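Local structure of pyrrolysyl-tRNA synthetase (3DSQ) at residues R21-M34 with F46-K58. The protein probably attaches pyrrolysine to its cognate tRNA at the expense of ATP, as a homodimeric class II aminoacyl-tRNA synthetase. Numbering follows the deposited sequence.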
loop_
_atom_site.group_PDB
_atom_site.type_symbol
_atom_site.label_atom_id
_atom_site.label_comp_id
_atom_site.label_asym_id
_atom_site.label_seq_id
_atom_site.Cartn_x
_atom_site.Cartn_y
_atom_site.Cartn_z
ATOM N N ARG B 21 1.124 -23.055 -17.009
ATOM C CA ARG B 21 1.428 -22.002 -17.965
ATOM C C ARG B 21 0.126 -21.408 -18.528
ATOM O O ARG B 21 -0.053 -20.192 -18.571
ATOM C CB ARG B 21 2.302 -22.579 -19.091
ATOM C CG ARG B 21 2.681 -21.593 -20.196
ATOM C CD ARG B 21 3.242 -20.298 -19.643
ATOM N NE ARG B 21 3.818 -19.456 -20.688
ATOM C CZ ARG B 21 4.309 -18.237 -20.485
ATOM N NH1 ARG B 21 4.294 -17.701 -19.271
ATOM N NH2 ARG B 21 4.827 -17.558 -21.497
ATOM N N LEU B 22 -0.786 -22.276 -18.938
ATOM C CA LEU B 22 -2.059 -21.837 -19.480
ATOM C C LEU B 22 -2.843 -21.058 -18.433
ATOM O O LEU B 22 -3.586 -20.126 -18.764
ATOM C CB LEU B 22 -2.867 -23.044 -19.968
ATOM C CG LEU B 22 -2.224 -23.810 -21.134
ATOM C CD1 LEU B 22 -3.105 -24.984 -21.515
ATOM C CD2 LEU B 22 -2.018 -22.884 -22.343
ATOM N N LYS B 23 -2.670 -21.428 -17.164
ATOM C CA LYS B 23 -3.372 -20.733 -16.090
ATOM C C LYS B 23 -2.802 -19.337 -15.887
ATOM O O LYS B 23 -3.550 -18.383 -15.707
ATOM C CB LYS B 23 -3.294 -21.519 -14.776
ATOM C CG LYS B 23 -4.634 -22.051 -14.298
ATOM C CD LYS B 23 -4.635 -22.333 -12.793
ATOM C CE LYS B 23 -6.000 -22.834 -12.331
ATOM N NZ LYS B 23 -6.059 -23.023 -10.846
ATOM N N GLU B 24 -1.477 -19.217 -15.917
ATOM C CA GLU B 24 -0.825 -17.920 -15.749
ATOM C C GLU B 24 -1.244 -16.972 -16.869
ATOM O O GLU B 24 -1.258 -15.746 -16.691
ATOM C CB GLU B 24 0.691 -18.038 -15.828
ATOM C CG GLU B 24 1.338 -19.069 -14.933
ATOM C CD GLU B 24 2.846 -19.035 -15.075
ATOM O OE1 GLU B 24 3.334 -18.917 -16.220
ATOM O OE2 GLU B 24 3.540 -19.130 -14.047
ATOM N N LEU B 25 -1.523 -17.551 -18.033
ATOM C CA LEU B 25 -1.934 -16.788 -19.202
ATOM C C LEU B 25 -3.448 -16.619 -19.234
ATOM O O LEU B 25 -4.011 -16.173 -20.233
ATOM C CB LEU B 25 -1.463 -17.492 -20.477
ATOM C CG LEU B 25 0.051 -17.654 -20.577
ATOM C CD1 LEU B 25 0.452 -18.436 -21.829
ATOM C CD2 LEU B 25 0.669 -16.277 -20.574
ATOM N N ASN B 26 -4.100 -16.981 -18.135
ATOM C CA ASN B 26 -5.546 -16.870 -18.018
ATOM C C ASN B 26 -6.354 -17.594 -19.089
ATOM O O ASN B 26 -7.295 -17.034 -19.662
ATOM C CB ASN B 26 -5.964 -15.390 -17.961
ATOM C CG ASN B 26 -5.551 -14.722 -16.658
ATOM O OD1 ASN B 26 -5.708 -15.298 -15.576
ATOM N ND2 ASN B 26 -5.028 -13.508 -16.751
ATOM N N ALA B 27 -5.996 -18.849 -19.350
ATOM C CA ALA B 27 -6.719 -19.646 -20.325
ATOM C C ALA B 27 -8.096 -19.937 -19.729
ATOM O O ALA B 27 -8.314 -19.758 -18.530
ATOM C CB ALA B 27 -5.975 -20.947 -20.594
ATOM N N SER B 28 -9.026 -20.386 -20.562
ATOM C CA SER B 28 -10.361 -20.683 -20.076
ATOM C C SER B 28 -10.400 -22.058 -19.437
ATOM O O SER B 28 -9.526 -22.889 -19.680
ATOM C CB SER B 28 -11.379 -20.629 -21.223
ATOM O OG SER B 28 -11.066 -21.573 -22.228
ATOM N N GLY B 29 -11.417 -22.281 -18.609
ATOM C CA GLY B 29 -11.584 -23.567 -17.968
ATOM C C GLY B 29 -11.767 -24.637 -19.027
ATOM O O GLY B 29 -11.367 -25.788 -18.826
ATOM N N GLU B 30 -12.363 -24.271 -20.163
ATOM C CA GLU B 30 -12.563 -25.244 -21.235
ATOM C C GLU B 30 -11.202 -25.619 -21.804
ATOM O O GLU B 30 -10.898 -26.799 -21.985
ATOM C CB GLU B 30 -13.458 -24.673 -22.344
ATOM C CG GLU B 30 -13.935 -25.719 -23.343
ATOM C CD GLU B 30 -14.922 -25.168 -24.368
ATOM O OE1 GLU B 30 -14.533 -24.282 -25.159
ATOM O OE2 GLU B 30 -16.088 -25.622 -24.382
ATOM N N GLN B 31 -10.375 -24.617 -22.079
ATOM C CA GLN B 31 -9.040 -24.874 -22.599
ATOM C C GLN B 31 -8.218 -25.703 -21.602
ATOM O O GLN B 31 -7.472 -26.594 -21.995
ATOM C CB GLN B 31 -8.328 -23.558 -22.889
ATOM C CG GLN B 31 -8.995 -22.725 -23.986
ATOM C CD GLN B 31 -8.270 -21.415 -24.243
ATOM O OE1 GLN B 31 -8.085 -20.602 -23.335
ATOM N NE2 GLN B 31 -7.856 -21.206 -25.484
ATOM N N LEU B 32 -8.376 -25.419 -20.313
ATOM C CA LEU B 32 -7.642 -26.139 -19.279
ATOM C C LEU B 32 -8.034 -27.609 -19.210
ATOM O O LEU B 32 -7.244 -28.448 -18.780
ATOM C CB LEU B 32 -7.871 -25.489 -17.908
ATOM C CG LEU B 32 -7.284 -24.094 -17.667
ATOM C CD1 LEU B 32 -7.582 -23.666 -16.240
ATOM C CD2 LEU B 32 -5.773 -24.103 -17.900
ATOM N N GLU B 33 -9.249 -27.925 -19.650
ATOM C CA GLU B 33 -9.740 -29.297 -19.593
ATOM C C GLU B 33 -9.668 -30.076 -20.901
ATOM O O GLU B 33 -10.296 -31.120 -21.034
ATOM C CB GLU B 33 -11.182 -29.301 -19.072
ATOM C CG GLU B 33 -11.323 -28.659 -17.700
ATOM C CD GLU B 33 -10.440 -29.327 -16.655
ATOM O OE1 GLU B 33 -10.730 -30.484 -16.278
ATOM O OE2 GLU B 33 -9.448 -28.697 -16.215
ATOM N N MET B 34 -8.890 -29.585 -21.857
ATOM C CA MET B 34 -8.762 -30.256 -23.152
ATOM C C MET B 34 -7.912 -31.520 -23.141
ATOM O O MET B 34 -6.859 -31.579 -22.501
ATOM C CB MET B 34 -8.204 -29.295 -24.194
ATOM C CG MET B 34 -9.192 -28.233 -24.617
ATOM S SD MET B 34 -8.428 -27.061 -25.705
ATOM C CE MET B 34 -8.486 -27.971 -27.280
ATOM N N PHE B 46 -0.821 -27.164 -27.369
ATOM C CA PHE B 46 -0.382 -26.294 -26.287
ATOM C C PHE B 46 0.307 -25.049 -26.805
ATOM O O PHE B 46 0.018 -23.931 -26.375
ATOM C CB PHE B 46 0.584 -27.034 -25.364
ATOM C CG PHE B 46 1.266 -26.140 -24.387
ATOM C CD1 PHE B 46 0.567 -25.623 -23.302
ATOM C CD2 PHE B 46 2.596 -25.777 -24.572
ATOM C CE1 PHE B 46 1.183 -24.757 -22.414
ATOM C CE2 PHE B 46 3.223 -24.910 -23.687
ATOM C CZ PHE B 46 2.514 -24.396 -22.603
ATOM N N GLN B 47 1.235 -25.273 -27.726
ATOM C CA GLN B 47 2.014 -24.216 -28.339
ATOM C C GLN B 47 1.109 -23.191 -29.021
ATOM O O GLN B 47 1.317 -21.978 -28.904
ATOM C CB GLN B 47 2.976 -24.836 -29.353
ATOM C CG GLN B 47 4.244 -24.051 -29.584
ATOM C CD GLN B 47 5.222 -24.786 -30.486
ATOM O OE1 GLN B 47 5.553 -25.954 -30.246
ATOM N NE2 GLN B 47 5.698 -24.103 -31.526
ATOM N N GLY B 48 0.100 -23.686 -29.725
ATOM C CA GLY B 48 -0.820 -22.801 -30.423
ATOM C C GLY B 48 -1.673 -21.970 -29.486
ATOM O O GLY B 48 -1.852 -20.770 -29.705
ATOM N N ILE B 49 -2.204 -22.604 -28.443
ATOM C CA ILE B 49 -3.029 -21.895 -27.473
ATOM C C ILE B 49 -2.179 -20.895 -26.691
ATOM O O ILE B 49 -2.578 -19.745 -26.502
ATOM C CB ILE B 49 -3.713 -22.878 -26.499
ATOM C CG1 ILE B 49 -4.712 -23.749 -27.272
ATOM C CG2 ILE B 49 -4.403 -22.113 -25.371
ATOM C CD1 ILE B 49 -5.379 -24.813 -26.423
ATOM N N GLU B 50 -1.007 -21.326 -26.237
ATOM C CA GLU B 50 -0.136 -20.422 -25.498
ATOM C C GLU B 50 0.114 -19.178 -26.349
ATOM O O GLU B 50 -0.036 -18.049 -25.884
ATOM C CB GLU B 50 1.199 -21.094 -25.181
ATOM C CG GLU B 50 2.196 -20.155 -24.520
ATOM C CD GLU B 50 3.581 -20.767 -24.384
ATOM O OE1 GLU B 50 4.066 -21.338 -25.379
ATOM O OE2 GLU B 50 4.184 -20.661 -23.295
ATOM N N HIS B 51 0.494 -19.407 -27.602
ATOM C CA HIS B 51 0.783 -18.340 -28.552
ATOM C C HIS B 51 -0.308 -17.276 -28.591
ATOM O O HIS B 51 -0.018 -16.086 -28.560
ATOM C CB HIS B 51 0.962 -18.920 -29.955
ATOM C CG HIS B 51 1.289 -17.890 -30.989
ATOM N ND1 HIS B 51 2.534 -17.302 -31.085
ATOM C CD2 HIS B 51 0.522 -17.310 -31.943
ATOM C CE1 HIS B 51 2.519 -16.404 -32.053
ATOM N NE2 HIS B 51 1.312 -16.388 -32.589
ATOM N N GLN B 52 -1.559 -17.718 -28.680
ATOM C CA GLN B 52 -2.709 -16.825 -28.713
ATOM C C GLN B 52 -2.882 -16.103 -27.377
ATOM O O GLN B 52 -3.252 -14.928 -27.341
ATOM C CB GLN B 52 -3.980 -17.619 -29.030
ATOM C CG GLN B 52 -5.280 -16.814 -28.908
ATOM C CD GLN B 52 -5.386 -15.691 -29.932
ATOM O OE1 GLN B 52 -5.339 -15.933 -31.139
ATOM N NE2 GLN B 52 -5.531 -14.456 -29.453
ATOM N N LEU B 53 -2.625 -16.803 -26.272
ATOM C CA LEU B 53 -2.772 -16.174 -24.962
ATOM C C LEU B 53 -1.692 -15.123 -24.751
ATOM O O LEU B 53 -1.949 -14.056 -24.192
ATOM C CB LEU B 53 -2.720 -17.221 -23.840
ATOM C CG LEU B 53 -3.852 -18.255 -23.863
ATOM C CD1 LEU B 53 -3.687 -19.258 -22.713
ATOM C CD2 LEU B 53 -5.189 -17.537 -23.771
ATOM N N MET B 54 -0.481 -15.412 -25.205
ATOM C CA MET B 54 0.594 -14.445 -25.042
ATOM C C MET B 54 0.260 -13.193 -25.844
ATOM O O MET B 54 0.477 -12.069 -25.382
ATOM C CB MET B 54 1.926 -15.047 -25.487
ATOM C CG MET B 54 2.400 -16.163 -24.551
ATOM S SD MET B 54 3.887 -17.006 -25.107
ATOM C CE MET B 54 5.090 -16.214 -24.192
ATOM N N SER B 55 -0.298 -13.398 -27.034
ATOM C CA SER B 55 -0.678 -12.293 -27.904
ATOM C C SER B 55 -1.715 -11.431 -27.197
ATOM O O SER B 55 -1.581 -10.213 -27.135
ATOM C CB SER B 55 -1.252 -12.831 -29.222
ATOM O OG SER B 55 -1.701 -11.767 -30.047
ATOM N N GLN B 56 -2.753 -12.065 -26.664
ATOM C CA GLN B 56 -3.793 -11.337 -25.947
ATOM C C GLN B 56 -3.198 -10.563 -24.772
ATOM O O GLN B 56 -3.561 -9.414 -24.526
ATOM C CB GLN B 56 -4.865 -12.308 -25.450
ATOM C CG GLN B 56 -5.821 -12.759 -26.543
ATOM C CD GLN B 56 -6.702 -13.916 -26.115
ATOM O OE1 GLN B 56 -7.137 -13.995 -24.963
ATOM N NE2 GLN B 56 -6.984 -14.819 -27.051
ATOM N N GLY B 57 -2.271 -11.193 -24.054
ATOM C CA GLY B 57 -1.641 -10.530 -22.923
ATOM C C GLY B 57 -0.868 -9.282 -23.313
ATOM O O GLY B 57 -0.906 -8.277 -22.606
ATOM N N LYS B 58 -0.152 -9.346 -24.431
ATOM C CA LYS B 58 0.613 -8.201 -24.913
ATOM C C LYS B 58 -0.314 -7.043 -25.275
ATOM O O LYS B 58 0.017 -5.892 -25.021
ATOM C CB LYS B 58 1.453 -8.595 -26.135
ATOM C CG LYS B 58 2.759 -9.306 -25.798
ATOM C CD LYS B 58 3.360 -10.005 -27.020
ATOM C CE LYS B 58 3.568 -9.057 -28.205
ATOM N NZ LYS B 58 4.595 -7.995 -27.958
#
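The backbones come closest where Leu25 faces Leu53, CA to CA 5.9 Å, and stay near one helical turn back at Leu22 and Glu50, so the last turn of helix 16-24 and the residue just after it lie against the long helix 39-68. Leu22 is a knob in a hole formed by Phe46, Ile49, Glu50 and Leu53, its CD2 3.7 Å from Phe46 CE1. Leu25 sets its CB against Leu53 CB, while Leu53 CD1 reaches on to Ala27 CB at 3.5 Å. Beyond the turn, Gln31 and Met34 close on Ile49: the Gln31 side chain runs antiparallel to that of Ile49, NE2 3.6 Å from Ile49 CG2, and Met34 SD meets Ile49 CD1.

Polar pairing flanks this apolar seam. With CG anti to the backbone N (chi1 179°) and a bend at chi2, Arg21 lays its aliphatic part at the edge of the Phe46 ring and sends NE to Glu50 OE2, 2.9 Å away. The bond is nearly straight (170°) and uses the anti lone pair of OE2; the carboxylate stands almost perpendicular to the guanidinium. Leu25 CD2 covers one guanidinium face, and NH1 holds Asn286 and, weakly, Glu24. A methionine in place of Arg21 would probably leave the Glu50 carboxylate without its charged mate.

A Schellman motif at Asn26 and a Ser28-Gln31 capping box tightly join helices 16-24 and 29-32, which pack on helix 39-68 far from the chain centre.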